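Hypothetical protein (Clostridium sporogenes ATCC 15579, PDB 4QRK) is of unknown function but is a putative cell adhesion protein with a right-handed beta-helix fold of the DUF2154 family. Local coordinates at residues A22-L27 with D67-L72; L29-G34 with K89-N94; N55-E60 with P77-G82; V160-S165 with I204-E209; I170-G175 with N190-S195. All coordinates share one frame; numbering follows the deposited sequence. Where two conformers were deposited one is given.

How the contacts relate
Along the chain from the N terminus, contact 1 (22-27 with 67-72) is the first to open and sets strand 24-32 beside strand 69-75. Contact 2 starts at the far end of that same strand and closes later, at 89-94, so the two loops cross; it joins opposite sheets. Contact 3 (55-60 with 77-82) closes wholly within contact 2's loop and also crosses contact 1; its Trp57 packs on Asn91. Contacts 4 and 5 open only after contacts 1 to 3 have closed, on the other side of the chain's centre from contacts 2 and 3. Contact 4 again joins the two sheets, while contact 5, contained within its loop, adds an antiparallel strand to 167-174, the neighbour of 203-210.

Contact 1. Residues A22-L27 with D67-L72; sequences AEKTKL and DKDGEL
Lys24 to Leu27 run parallel to Asp69 to Leu72 as adjacent strands, their axes 4.6 Å apart and inclined by 21°, with Lys24 opposite Asp69 and Leu27 opposite Leu72. The ladder is regular: Gly70 N donates to Lys24 O (2.7 Å), Lys26 N to Gly70 O (2.9 Å) and Leu72 N to Lys26 O. Just before it, Lys68 O accepts two amides, a short, nearly straight bond from Glu23 N (2.6 Å, 175°) and a longer, more bent one from Lys24 N (3.1 Å), which fastens the incoming ends together. On the inner face the two leucines lie alongside, pointing the same way, and Leu27 CD1 meets Leu72 CG at 3.9 Å. Ala22 CB sits against the Gly70 backbone. On the other face the extended Lys26 chain slants across Asp69, but NZ stays 3.9 Å from OD2, a long salt bridge; Lys24 NZ instead pairs with Glu104 of the next strand. Glu23 and Lys68 also run side by side, touching through Glu23 OE1 and Lys68 CD. Strand 24-32 is hydrogen-bonded on its other edge to 103-110, and this in-register parallel stacking, leucine over leucine, is characteristic of parallel beta-helices, here the right-handed kind.

Contact 2. Residues L29-G34 with K89-N94; sequences LNFGVG and KRNEWN
The interior between the two sheets of the beta-helix is filled here by Phe31 from strand 24-32 and Trp93 from strand 91-98; the axes of residues 29-32 and 91-94 stand 9.4 Å apart and run nearly antiparallel (155°). The two rings form a T-shaped stack: the Phe31 edge is directed at the indole face, with planes at 82° and the centroids of the phenyl and five-membered rings 4.7 Å apart. Phe31 CD1 lies over the middle of the indole and comes within 3.4 Å of Trp93 CD2. The phenyl group gets there because CG is anti to the backbone N (chi1 -174°), while the two side chains run alongside in opposing senses. Leu29 CD2 adds a looser contact to Trp93 CZ3, and Phe50 makes a further edge-to-face pair with the indole. Where the chain turns its corner after Phe31, Asn91 reaches across so that ND2 donates to Val33 O (2.8 Å), arriving close to the line of the carbonyl bond. The same ND2 is 3.4 Å from Phe31 CE1, and Gly34 CA makes a CH...O contact with Asn91 O (3.4 Å). A buried amide thus supplies the corner carbonyl with a donor beside an otherwise apolar core, which implies that the turn is held by a directional bond as well as by apolar packing.

Contact 3. Residues N55-E60 with P77-G82; sequences NEWKPE and PGLKSG
Pro77 and Leu79 are the two residues of 77-82 that press against 55-60, and no hydrogen bond joins the segments. The CB of Trp57 points away from 77-82, yet the indole, with CG anti to the carbonyl carbon (chi1 -69°), brings its pyrrole edge back: NE1 is 3.2 Å from Leu79 CD1, which lies near the ring plane, and the two side chains meet at about a right angle. Leu79 CD2 instead touches Glu56 CB (3.9 Å), while the Glu56 chain bends at chi2 (94°) beyond that point. High B factors at Leu79 make these details less certain. The pyrrolidine of Pro77 approaches backbone carbonyls, with CG 3.0 Å from Glu56 O, and the Glu60 chain slants over it so that OE1 comes to 3.5 Å from Pro77 CA. Residues 55-57 form a 3-10 turn, with Lys58 N bonded to Asn55 O, and the indole also packs on Val33 and Asn91. The arrangement is loop-to-loop packing, beside a corner of the N-terminal part of the beta-helix.

Contact 4. Residues V160-S165 with I204-E209; sequences VYLPKS and IEVNIE
Ile204 and Leu162, the residues most buried by this contact, point at each other from opposing strands, 203-210 and 157-162; the axes of residues 204-209 and 160-162 are 10.7 Å apart and run nearly antiparallel (162°). No polar atoms meet across the gap. Ile204 extends its CG1 branch, with CG1 anti to the carbonyl carbon (chi1 -40°) and CD1 continuing in an extended line, and so places that methyl where the strand opposite gives way to Pro163. Ile204 CD1 butts end-on against the CD-CG side of the Pro163 ring, 3.5 Å from Pro163 CD and 3.6 Å from Pro163 CG, the tightest approach here, whereas Leu162 CD2 stays at 4.3 Å from the same methyl. The facing strands belong to the two sheets that form the walls of the right-handed beta-helix, and Val160, Leu162, Ile204, Val206 and Ile208 are all directed into the interior between them. Leu162 also has a second partner one step along, with its CD2 meeting Val206 CG2 at 4.1 Å as the two side chains cross at a slant. The row continues with Val160 and Ile208, which meet tip to tip, CG2 to CD1 at 4.0 Å. Neighbouring coils line the same interior: Leu162 also touches Val168 and Ile170, Ile204 touches Val149, and Ile208 packs on Ile215 and Ile217.

Contact 5. Residues I170-G175 with N190-S195; sequences IKAEKG and NIYKNS
With CG anti to the carbonyl carbon (chi1 -58°), Tyr192 brings its ring edge beside Ile170 O and its CE1 to 4.1 Å from Ala172 CB. Ile170 has an unusual chi2 of 109°, and its CD1 lies 3.6 Å from Tyr192 O; the two side chains meet at about a right angle. Both residues sit in a hydrogen-bonded antiparallel pair, Ile170 N donating to Tyr192 O (2.7 Å) and Tyr192 N to Ile170 O (2.8 Å), and Ala172 N continues the ladder to Asn190 O (2.8 Å). On the other face Ile191 CD1 rests on Lys171 CB (3.7 Å), while the extended lysine chain leads away. A water accepts from Lys174 N and donates to Asn190 OD1, prolonging the link beyond the strand. Tyr192 also packs on Ile217 and Val179, and strand 167-174 bonds through its other edge to 203-210. Strand 191-193, followed outward by 185-187, extends the edge of the sheet antiparallel to 167-174, beyond the parallel strands of the beta-helix.

Contact 1. Residues A22-L27 with D67-L72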
# COMPACT_ATOMS: atom_id res chain seq x y z
N ALA A 22 -10.11 -18.96 4.64
CA ALA A 22 -9.99 -18.01 3.54
C ALA A 22 -8.97 -18.53 2.50
O ALA A 22 -7.96 -19.14 2.84
CB ALA A 22 -9.55 -16.63 4.07
N GLU A 23 -9.26 -18.27 1.23
CA GLU A 23 -8.37 -18.64 0.16
C GLU A 23 -7.94 -17.40 -0.58
O GLU A 23 -7.14 -17.47 -1.49
CB GLU A 23 -9.08 -19.61 -0.79
CG GLU A 23 -9.51 -20.89 -0.07
CD GLU A 23 -10.14 -21.89 -1.00
OE1 GLU A 23 -10.78 -21.48 -2.00
OE2 GLU A 23 -9.99 -23.10 -0.71
N LYS A 24 -8.50 -16.26 -0.20
CA LYS A 24 -8.02 -14.99 -0.68
C LYS A 24 -8.10 -14.00 0.51
O LYS A 24 -8.97 -14.12 1.36
CB LYS A 24 -8.83 -14.53 -1.89
CG LYS A 24 -8.46 -13.10 -2.38
CD LYS A 24 -9.45 -12.51 -3.39
CE LYS A 24 -8.91 -12.57 -4.81
NZ LYS A 24 -9.85 -11.94 -5.79
N THR A 25 -7.14 -13.07 0.59
CA THR A 25 -7.17 -11.99 1.59
C THR A 25 -7.60 -10.68 0.91
O THR A 25 -7.03 -10.29 -0.12
CB THR A 25 -5.79 -11.72 2.21
OG1 THR A 25 -5.36 -12.86 2.95
CG2 THR A 25 -5.85 -10.54 3.16
N LYS A 26 -8.58 -10.01 1.49
CA LYS A 26 -8.94 -8.65 1.09
C LYS A 26 -8.71 -7.74 2.30
O LYS A 26 -9.48 -7.75 3.25
CB LYS A 26 -10.39 -8.57 0.63
CG LYS A 26 -10.68 -9.31 -0.67
CD LYS A 26 -12.05 -8.91 -1.25
CE LYS A 26 -12.27 -9.47 -2.66
NZ LYS A 26 -13.44 -8.83 -3.35
N LEU A 27 -7.61 -7.02 2.27
CA LEU A 27 -7.16 -6.20 3.39
C LEU A 27 -7.62 -4.77 3.14
O LEU A 27 -7.40 -4.19 2.06
CB LEU A 27 -5.64 -6.27 3.54
CG LEU A 27 -4.97 -5.42 4.62
CD1 LEU A 27 -5.43 -5.86 5.95
CD2 LEU A 27 -3.43 -5.51 4.55
N ASP A 67 -17.34 -16.65 1.79
CA ASP A 67 -17.22 -17.35 0.52
C ASP A 67 -15.75 -17.38 0.07
O ASP A 67 -15.38 -16.92 -1.01
CB ASP A 67 -18.08 -16.64 -0.53
CG ASP A 67 -18.32 -17.48 -1.77
OD1 ASP A 67 -18.33 -18.72 -1.65
OD2 ASP A 67 -18.49 -16.89 -2.86
N LYS A 68 -14.91 -17.89 0.97
CA LYS A 68 -13.50 -18.14 0.69
C LYS A 68 -12.64 -16.87 0.73
O LYS A 68 -11.42 -16.95 0.72
CB LYS A 68 -13.30 -18.92 -0.62
CG LYS A 68 -14.11 -20.23 -0.70
CD LYS A 68 -13.51 -21.31 0.19
CE LYS A 68 -14.31 -22.60 0.09
NZ LYS A 68 -13.93 -23.57 1.15
N ASP A 69 -13.27 -15.70 0.80
CA ASP A 69 -12.54 -14.43 0.87
C ASP A 69 -12.43 -13.99 2.32
O ASP A 69 -13.45 -13.72 2.96
CB ASP A 69 -13.27 -13.33 0.09
CG ASP A 69 -13.16 -13.50 -1.42
OD1 ASP A 69 -12.70 -14.55 -1.90
OD2 ASP A 69 -13.56 -12.56 -2.12
N GLY A 70 -11.21 -13.88 2.83
CA GLY A 70 -10.99 -13.30 4.14
C GLY A 70 -10.97 -11.77 4.12
O GLY A 70 -9.97 -11.15 3.73
N GLU A 71 -12.07 -11.18 4.56
CA GLU A 71 -12.20 -9.73 4.62
C GLU A 71 -11.68 -9.20 5.95
O GLU A 71 -12.30 -9.39 6.98
CB GLU A 71 -13.64 -9.32 4.33
CG GLU A 71 -13.99 -9.71 2.89
CD GLU A 71 -15.26 -9.10 2.35
OE1 GLU A 71 -15.98 -8.41 3.11
OE2 GLU A 71 -15.54 -9.35 1.15
N LEU A 72 -10.50 -8.58 5.88
CA LEU A 72 -9.78 -8.09 7.04
C LEU A 72 -9.74 -6.58 6.99
O LEU A 72 -9.14 -5.99 6.08
CB LEU A 72 -8.37 -8.66 7.10
CG LEU A 72 -7.40 -8.26 8.23
CD1 LEU A 72 -7.99 -8.30 9.61
CD2 LEU A 72 -6.22 -9.15 8.16

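Contact 2. Residues L29-G34 with K89-N94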
# COMPACT_ATOMS: atom_id res chain seq x y z
N LEU A 29 -7.53 -1.06 4.96
CA LEU A 29 -6.88 -0.29 6.04
C LEU A 29 -7.34 1.19 6.02
O LEU A 29 -7.32 1.86 4.99
CB LEU A 29 -5.36 -0.36 5.92
CG LEU A 29 -4.71 -1.74 6.00
CD1 LEU A 29 -3.20 -1.73 5.76
CD2 LEU A 29 -4.93 -2.41 7.34
N ASN A 30 -7.80 1.67 7.17
CA ASN A 30 -8.19 3.08 7.32
C ASN A 30 -7.37 3.69 8.40
O ASN A 30 -7.53 3.33 9.55
CB ASN A 30 -9.66 3.20 7.69
CG ASN A 30 -10.52 2.54 6.69
OD1 ASN A 30 -10.58 2.96 5.55
ND2 ASN A 30 -11.18 1.46 7.09
N PHE A 31 -6.50 4.62 8.02
CA PHE A 31 -5.44 5.03 8.91
C PHE A 31 -5.44 6.53 8.87
O PHE A 31 -5.30 7.12 7.81
CB PHE A 31 -4.15 4.47 8.34
CG PHE A 31 -2.93 4.68 9.22
CD1 PHE A 31 -2.65 3.80 10.25
CD2 PHE A 31 -2.03 5.72 8.97
CE1 PHE A 31 -1.52 3.96 11.04
CE2 PHE A 31 -0.89 5.89 9.75
CZ PHE A 31 -0.63 5.00 10.78
N GLY A 32 -5.64 7.16 10.01
CA GLY A 32 -5.77 8.60 10.07
C GLY A 32 -4.45 9.33 10.02
O GLY A 32 -4.25 10.19 9.17
N VAL A 33 -3.54 9.01 10.94
CA VAL A 33 -2.29 9.75 11.03
C VAL A 33 -1.19 8.87 11.58
O VAL A 33 -1.43 8.01 12.42
CB VAL A 33 -2.42 11.08 11.87
CG1 VAL A 33 -2.88 10.80 13.27
CG2 VAL A 33 -1.11 11.76 11.94
N GLY A 34 0.01 9.02 11.04
CA GLY A 34 1.18 8.35 11.56
C GLY A 34 1.98 7.56 10.54
O GLY A 34 2.16 7.96 9.39
N LYS A 89 3.38 12.66 20.00
CA LYS A 89 2.38 11.60 19.91
C LYS A 89 2.96 10.54 18.98
O LYS A 89 3.91 10.79 18.27
CB LYS A 89 1.05 12.13 19.39
CG LYS A 89 0.41 13.18 20.30
CD LYS A 89 -1.04 13.36 19.95
CE LYS A 89 -1.81 14.14 20.99
NZ LYS A 89 -1.30 15.50 21.17
N ARG A 90 2.38 9.35 19.02
CA ARG A 90 2.86 8.22 18.23
C ARG A 90 1.69 7.38 17.78
O ARG A 90 0.80 7.06 18.57
CB ARG A 90 3.74 7.31 19.07
CG ARG A 90 5.17 7.36 18.69
CD ARG A 90 5.93 6.29 19.42
NE ARG A 90 6.41 5.27 18.50
CZ ARG A 90 7.08 4.19 18.88
NH1 ARG A 90 7.35 3.98 20.16
NH2 ARG A 90 7.47 3.32 17.97
N ASN A 91 1.70 7.03 16.51
CA ASN A 91 0.76 6.08 15.95
C ASN A 91 1.43 5.31 14.84
O ASN A 91 1.67 5.82 13.74
CB ASN A 91 -0.49 6.77 15.40
CG ASN A 91 -1.61 5.78 15.14
OD1 ASN A 91 -2.05 5.10 16.06
ND2 ASN A 91 -2.07 5.71 13.90
N GLU A 92 1.71 4.05 15.12
CA GLU A 92 2.48 3.22 14.21
C GLU A 92 1.85 1.83 14.08
O GLU A 92 1.54 1.18 15.09
CB GLU A 92 3.94 3.14 14.67
CG GLU A 92 4.91 2.43 13.71
CD GLU A 92 6.33 2.29 14.31
OE1 GLU A 92 7.11 3.25 14.19
OE2 GLU A 92 6.65 1.24 14.92
N TRP A 93 1.68 1.39 12.83
CA TRP A 93 1.20 0.07 12.53
C TRP A 93 2.27 -0.65 11.71
O TRP A 93 2.70 -0.20 10.63
CB TRP A 93 -0.10 0.10 11.71
CG TRP A 93 -1.32 0.68 12.37
CD1 TRP A 93 -1.41 1.30 13.60
CD2 TRP A 93 -2.62 0.75 11.79
NE1 TRP A 93 -2.71 1.72 13.82
CE2 TRP A 93 -3.46 1.42 12.70
CE3 TRP A 93 -3.15 0.31 10.57
CZ2 TRP A 93 -4.82 1.64 12.45
CZ3 TRP A 93 -4.49 0.54 10.31
CH2 TRP A 93 -5.31 1.20 11.24
N ASN A 94 2.69 -1.79 12.22
CA ASN A 94 3.69 -2.59 11.53
C ASN A 94 3.10 -3.94 11.24
O ASN A 94 2.83 -4.69 12.16
CB ASN A 94 4.92 -2.73 12.42
CG ASN A 94 5.49 -1.41 12.81
OD1 ASN A 94 6.04 -0.72 11.98
ND2 ASN A 94 5.31 -1.01 14.06

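Contact 3. Residues N55-E60 with P77-G82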
# COMPACT_ATOMS: atom_id res chain seq x y z
N ASN A 55 -5.45 6.90 23.49
CA ASN A 55 -6.39 5.79 23.60
C ASN A 55 -7.44 5.82 22.53
O ASN A 55 -7.90 4.79 22.08
CB ASN A 55 -7.03 5.72 25.01
CG ASN A 55 -6.04 5.30 26.05
OD1 ASN A 55 -5.05 4.62 25.75
ND2 ASN A 55 -6.26 5.72 27.29
N GLU A 56 -7.79 7.01 22.08
CA GLU A 56 -8.77 7.15 21.01
C GLU A 56 -8.29 6.59 19.67
O GLU A 56 -9.08 6.43 18.75
CB GLU A 56 -9.11 8.63 20.81
CG GLU A 56 -9.23 9.43 22.11
CD GLU A 56 -7.93 10.12 22.51
OE1 GLU A 56 -7.48 10.99 21.73
OE2 GLU A 56 -7.36 9.78 23.57
N TRP A 57 -7.00 6.32 19.53
CA TRP A 57 -6.47 5.83 18.25
C TRP A 57 -6.41 4.29 18.19
O TRP A 57 -6.00 3.72 17.17
CB TRP A 57 -5.07 6.39 18.02
CG TRP A 57 -5.04 7.86 17.76
CD1 TRP A 57 -6.10 8.69 17.51
CD2 TRP A 57 -3.86 8.69 17.70
NE1 TRP A 57 -5.64 9.99 17.29
CE2 TRP A 57 -4.27 10.00 17.40
CE3 TRP A 57 -2.50 8.44 17.87
CZ2 TRP A 57 -3.37 11.05 17.26
CZ3 TRP A 57 -1.60 9.48 17.72
CH2 TRP A 57 -2.04 10.76 17.43
N LYS A 58 -6.85 3.65 19.28
CA LYS A 58 -6.85 2.19 19.43
C LYS A 58 -7.38 1.57 18.16
O LYS A 58 -8.50 1.85 17.77
CB LYS A 58 -7.75 1.77 20.59
CG LYS A 58 -7.69 0.27 20.87
CD LYS A 58 -8.62 -0.21 22.04
CE LYS A 58 -8.86 -1.71 21.94
NZ LYS A 58 -7.66 -2.53 22.25
N PRO A 59 -6.56 0.74 17.50
CA PRO A 59 -7.05 0.20 16.23
C PRO A 59 -8.21 -0.77 16.44
O PRO A 59 -8.28 -1.50 17.46
CB PRO A 59 -5.83 -0.57 15.66
CG PRO A 59 -4.73 -0.38 16.58
CD PRO A 59 -5.24 0.21 17.87
N GLU A 60 -9.13 -0.76 15.49
CA GLU A 60 -10.30 -1.66 15.48
C GLU A 60 -10.12 -2.71 14.35
O GLU A 60 -9.96 -2.36 13.16
CB GLU A 60 -11.61 -0.85 15.25
CG GLU A 60 -11.87 0.37 16.22
CD GLU A 60 -12.69 1.55 15.59
OE1 GLU A 60 -12.19 2.23 14.66
OE2 GLU A 60 -13.82 1.83 16.03
N PRO A 77 -9.70 4.67 14.84
CA PRO A 77 -10.93 5.45 15.04
C PRO A 77 -10.74 6.88 14.53
O PRO A 77 -9.76 7.58 14.87
CB PRO A 77 -11.11 5.47 16.58
CG PRO A 77 -10.33 4.25 17.10
CD PRO A 77 -9.16 4.13 16.10
N GLY A 78 -11.68 7.30 13.68
CA GLY A 78 -11.69 8.66 13.19
C GLY A 78 -11.74 9.59 14.38
O GLY A 78 -12.50 9.37 15.34
N LEU A 79 -10.89 10.60 14.35
CA LEU A 79 -11.12 11.79 15.15
C LEU A 79 -11.71 12.79 14.16
O LEU A 79 -11.00 13.29 13.29
CB LEU A 79 -9.84 12.31 15.81
CG LEU A 79 -9.18 11.48 16.93
CD1 LEU A 79 -7.95 12.22 17.43
CD2 LEU A 79 -10.14 11.20 18.08
N LYS A 80 -13.02 13.01 14.27
CA LYS A 80 -13.72 13.96 13.41
C LYS A 80 -13.08 15.33 13.59
O LYS A 80 -13.01 16.13 12.65
CB LYS A 80 -15.21 14.00 13.77
N SER A 81 -12.67 15.59 14.83
CA SER A 81 -11.67 16.61 15.18
C SER A 81 -11.93 18.06 14.78
O SER A 81 -12.68 18.37 13.86
CB SER A 81 -10.30 16.23 14.62
OG SER A 81 -9.61 15.33 15.46
N GLY A 82 -11.29 18.92 15.55
CA GLY A 82 -10.85 20.21 15.08
C GLY A 82 -9.36 20.00 14.90
O GLY A 82 -8.92 19.48 13.87

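Contact 4. Residues V160-S165 with I204-E209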
# COMPACT_ATOMS: atom_id res chain seq x y z
N VAL A 160 7.69 4.29 -6.31
CA VAL A 160 7.29 2.93 -6.57
C VAL A 160 8.43 2.17 -7.26
O VAL A 160 8.99 2.67 -8.24
CB VAL A 160 6.04 2.93 -7.45
CG1 VAL A 160 5.48 1.55 -7.59
CG2 VAL A 160 4.98 3.84 -6.83
N TYR A 161 8.78 0.99 -6.73
CA TYR A 161 9.75 0.09 -7.34
C TYR A 161 9.03 -1.03 -8.07
O TYR A 161 8.20 -1.71 -7.50
CB TYR A 161 10.73 -0.49 -6.30
CG TYR A 161 11.49 0.60 -5.54
CD1 TYR A 161 12.67 1.12 -6.04
CD2 TYR A 161 10.99 1.10 -4.33
CE1 TYR A 161 13.34 2.14 -5.34
CE2 TYR A 161 11.64 2.11 -3.65
CZ TYR A 161 12.80 2.62 -4.16
OH TYR A 161 13.40 3.61 -3.44
N LEU A 162 9.38 -1.23 -9.33
CA LEU A 162 8.68 -2.16 -10.22
C LEU A 162 9.65 -3.20 -10.76
O LEU A 162 10.86 -2.99 -10.81
CB LEU A 162 8.03 -1.35 -11.35
CG LEU A 162 6.90 -0.49 -10.80
CD1 LEU A 162 6.61 0.72 -11.64
CD2 LEU A 162 5.66 -1.30 -10.62
N PRO A 163 9.13 -4.36 -11.16
CA PRO A 163 10.02 -5.44 -11.57
C PRO A 163 10.58 -5.19 -12.96
O PRO A 163 9.96 -4.47 -13.74
CB PRO A 163 9.09 -6.67 -11.57
CG PRO A 163 7.74 -6.12 -11.79
CD PRO A 163 7.71 -4.71 -11.29
N LYS A 164 11.74 -5.76 -13.25
CA LYS A 164 12.30 -5.72 -14.60
C LYS A 164 11.78 -6.90 -15.42
O LYS A 164 11.59 -6.79 -16.61
CB LYS A 164 13.83 -5.79 -14.53
CG LYS A 164 14.47 -4.53 -13.94
CD LYS A 164 15.97 -4.67 -13.74
CE LYS A 164 16.62 -3.32 -13.50
NZ LYS A 164 17.86 -3.47 -12.70
N SER A 165 11.49 -8.01 -14.74
CA SER A 165 11.19 -9.30 -15.37
C SER A 165 9.79 -9.44 -15.97
O SER A 165 9.59 -10.28 -16.81
CB SER A 165 11.34 -10.41 -14.35
OG SER A 165 10.53 -10.16 -13.21
N ILE A 204 1.91 -5.61 -14.77
CA ILE A 204 1.41 -4.67 -13.77
C ILE A 204 0.96 -3.40 -14.46
O ILE A 204 1.73 -2.76 -15.19
CB ILE A 204 2.47 -4.29 -12.69
CG1 ILE A 204 3.28 -5.50 -12.31
CG2 ILE A 204 1.75 -3.65 -11.49
CD1 ILE A 204 4.26 -5.32 -11.10
N GLU A 205 -0.31 -3.06 -14.27
CA GLU A 205 -0.88 -1.83 -14.82
C GLU A 205 -0.93 -0.89 -13.63
O GLU A 205 -1.55 -1.21 -12.63
CB GLU A 205 -2.30 -2.04 -15.36
CG GLU A 205 -2.40 -3.01 -16.58
CD GLU A 205 -2.00 -2.40 -17.90
OE1 GLU A 205 -1.82 -1.16 -17.98
OE2 GLU A 205 -1.87 -3.17 -18.88
N VAL A 206 -0.27 0.25 -13.74
CA VAL A 206 -0.17 1.17 -12.61
C VAL A 206 -0.72 2.53 -13.00
O VAL A 206 -0.31 3.12 -13.99
CB VAL A 206 1.30 1.31 -12.14
CG1 VAL A 206 1.38 2.14 -10.91
CG2 VAL A 206 1.92 -0.05 -11.85
N ASN A 207 -1.69 3.01 -12.24
CA ASN A 207 -2.14 4.39 -12.33
C ASN A 207 -1.71 5.15 -11.08
O ASN A 207 -2.00 4.72 -9.97
CB ASN A 207 -3.65 4.40 -12.54
CG ASN A 207 -4.05 3.87 -13.91
OD1 ASN A 207 -4.23 2.67 -14.11
ND2 ASN A 207 -4.16 4.78 -14.86
N ILE A 208 -0.99 6.26 -11.27
CA ILE A 208 -0.52 7.07 -10.13
C ILE A 208 -0.92 8.51 -10.38
O ILE A 208 -0.66 9.04 -11.46
CB ILE A 208 1.02 7.09 -9.95
CG1 ILE A 208 1.59 5.68 -9.94
CG2 ILE A 208 1.39 7.77 -8.59
CD1 ILE A 208 3.11 5.63 -9.84
N GLU A 209 -1.56 9.11 -9.40
CA GLU A 209 -1.99 10.50 -9.50
C GLU A 209 -1.46 11.20 -8.27
O GLU A 209 -1.57 10.69 -7.15
CB GLU A 209 -3.52 10.62 -9.49
CG GLU A 209 -4.25 9.96 -10.66
CD GLU A 209 -5.77 10.11 -10.54
OE1 GLU A 209 -6.38 9.48 -9.65
OE2 GLU A 209 -6.36 10.88 -11.33

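Contact 5. Residues I170-G175 with N190-S195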
# COMPACT_ATOMS: atom_id res chain seq x y z
N ILE A 170 2.76 2.29 -16.69
CA ILE A 170 2.40 3.26 -15.65
C ILE A 170 1.82 4.50 -16.30
O ILE A 170 2.45 5.12 -17.16
CB ILE A 170 3.61 3.76 -14.85
CG1 ILE A 170 4.38 2.59 -14.25
CG2 ILE A 170 3.16 4.72 -13.69
CD1 ILE A 170 5.69 2.38 -14.91
N LYS A 171 0.61 4.85 -15.91
CA LYS A 171 0.07 6.17 -16.24
C LYS A 171 0.32 7.06 -15.04
O LYS A 171 -0.20 6.80 -13.96
CB LYS A 171 -1.41 6.09 -16.62
CG LYS A 171 -2.05 7.44 -16.96
CD LYS A 171 -3.49 7.26 -17.45
CE LYS A 171 -4.04 8.54 -18.09
NZ LYS A 171 -5.24 8.30 -18.96
N ALA A 172 1.15 8.09 -15.21
CA ALA A 172 1.53 8.94 -14.08
C ALA A 172 1.13 10.37 -14.37
O ALA A 172 1.64 10.99 -15.32
CB ALA A 172 3.00 8.86 -13.78
N GLU A 173 0.21 10.86 -13.53
CA GLU A 173 -0.35 12.20 -13.63
C GLU A 173 -0.11 13.03 -12.38
O GLU A 173 -0.38 12.59 -11.25
CB GLU A 173 -1.84 12.08 -13.90
CG GLU A 173 -2.12 11.69 -15.33
CD GLU A 173 -3.50 11.14 -15.54
OE1 GLU A 173 -4.06 10.52 -14.60
OE2 GLU A 173 -4.03 11.34 -16.66
N LYS A 174 0.40 14.24 -12.57
CA LYS A 174 0.55 15.17 -11.43
C LYS A 174 -0.07 16.50 -11.76
O LYS A 174 -0.19 16.86 -12.94
CB LYS A 174 2.02 15.32 -10.97
CG LYS A 174 3.11 15.44 -12.06
CD LYS A 174 2.80 16.45 -13.11
CE LYS A 174 3.98 16.80 -14.00
NZ LYS A 174 3.88 18.28 -14.28
N GLY A 175 -0.50 17.22 -10.73
CA GLY A 175 -0.99 18.57 -10.91
C GLY A 175 0.21 19.48 -11.01
O GLY A 175 0.47 20.07 -12.06
N ASN A 190 2.02 10.87 -20.51
CA ASN A 190 1.98 10.49 -19.10
C ASN A 190 2.06 8.98 -18.95
O ASN A 190 1.83 8.47 -17.85
CB ASN A 190 0.71 11.04 -18.43
CG ASN A 190 0.64 12.55 -18.46
OD1 ASN A 190 1.57 13.23 -18.00
ND2 ASN A 190 -0.45 13.09 -18.99
N ILE A 191 2.42 8.28 -20.03
CA ILE A 191 2.59 6.81 -19.99
C ILE A 191 4.05 6.39 -20.03
O ILE A 191 4.82 6.84 -20.91
CB ILE A 191 1.91 6.13 -21.18
CG1 ILE A 191 0.47 6.62 -21.35
CG2 ILE A 191 2.01 4.60 -21.02
CD1 ILE A 191 -0.38 6.36 -20.16
N TYR A 192 4.41 5.50 -19.13
CA TYR A 192 5.76 4.95 -18.99
C TYR A 192 5.71 3.44 -18.97
O TYR A 192 4.83 2.86 -18.33
CB TYR A 192 6.37 5.43 -17.68
CG TYR A 192 6.42 6.92 -17.60
CD1 TYR A 192 5.30 7.63 -17.21
CD2 TYR A 192 7.56 7.61 -17.94
CE1 TYR A 192 5.32 9.00 -17.14
CE2 TYR A 192 7.60 8.98 -17.90
CZ TYR A 192 6.46 9.68 -17.51
OH TYR A 192 6.47 11.05 -17.44
N LYS A 193 6.66 2.80 -19.63
CA LYS A 193 6.69 1.34 -19.67
C LYS A 193 8.10 0.84 -19.58
O LYS A 193 9.04 1.56 -19.88
CB LYS A 193 6.14 0.83 -21.01
CG LYS A 193 4.75 1.28 -21.35
CD LYS A 193 4.43 1.00 -22.82
CE LYS A 193 5.18 1.96 -23.74
NZ LYS A 193 4.66 1.98 -25.15
N ASN A 194 8.25 -0.43 -19.21
CA ASN A 194 9.52 -1.10 -19.36
C ASN A 194 9.55 -1.95 -20.61
O ASN A 194 8.54 -2.08 -21.35
CB ASN A 194 9.88 -1.92 -18.12
CG ASN A 194 8.93 -3.09 -17.86
OD1 ASN A 194 8.05 -3.42 -18.68
ND2 ASN A 194 9.12 -3.74 -16.73
N SER A 195 10.71 -2.53 -20.87
CA SER A 195 10.92 -3.25 -22.12
C SER A 195 10.08 -4.54 -22.15
O SER A 195 9.70 -4.99 -23.22
CB SER A 195 12.41 -3.55 -22.34
OG SER A 195 12.96 -4.25 -21.24
O HOH W 1 0.95 15.05 -15.63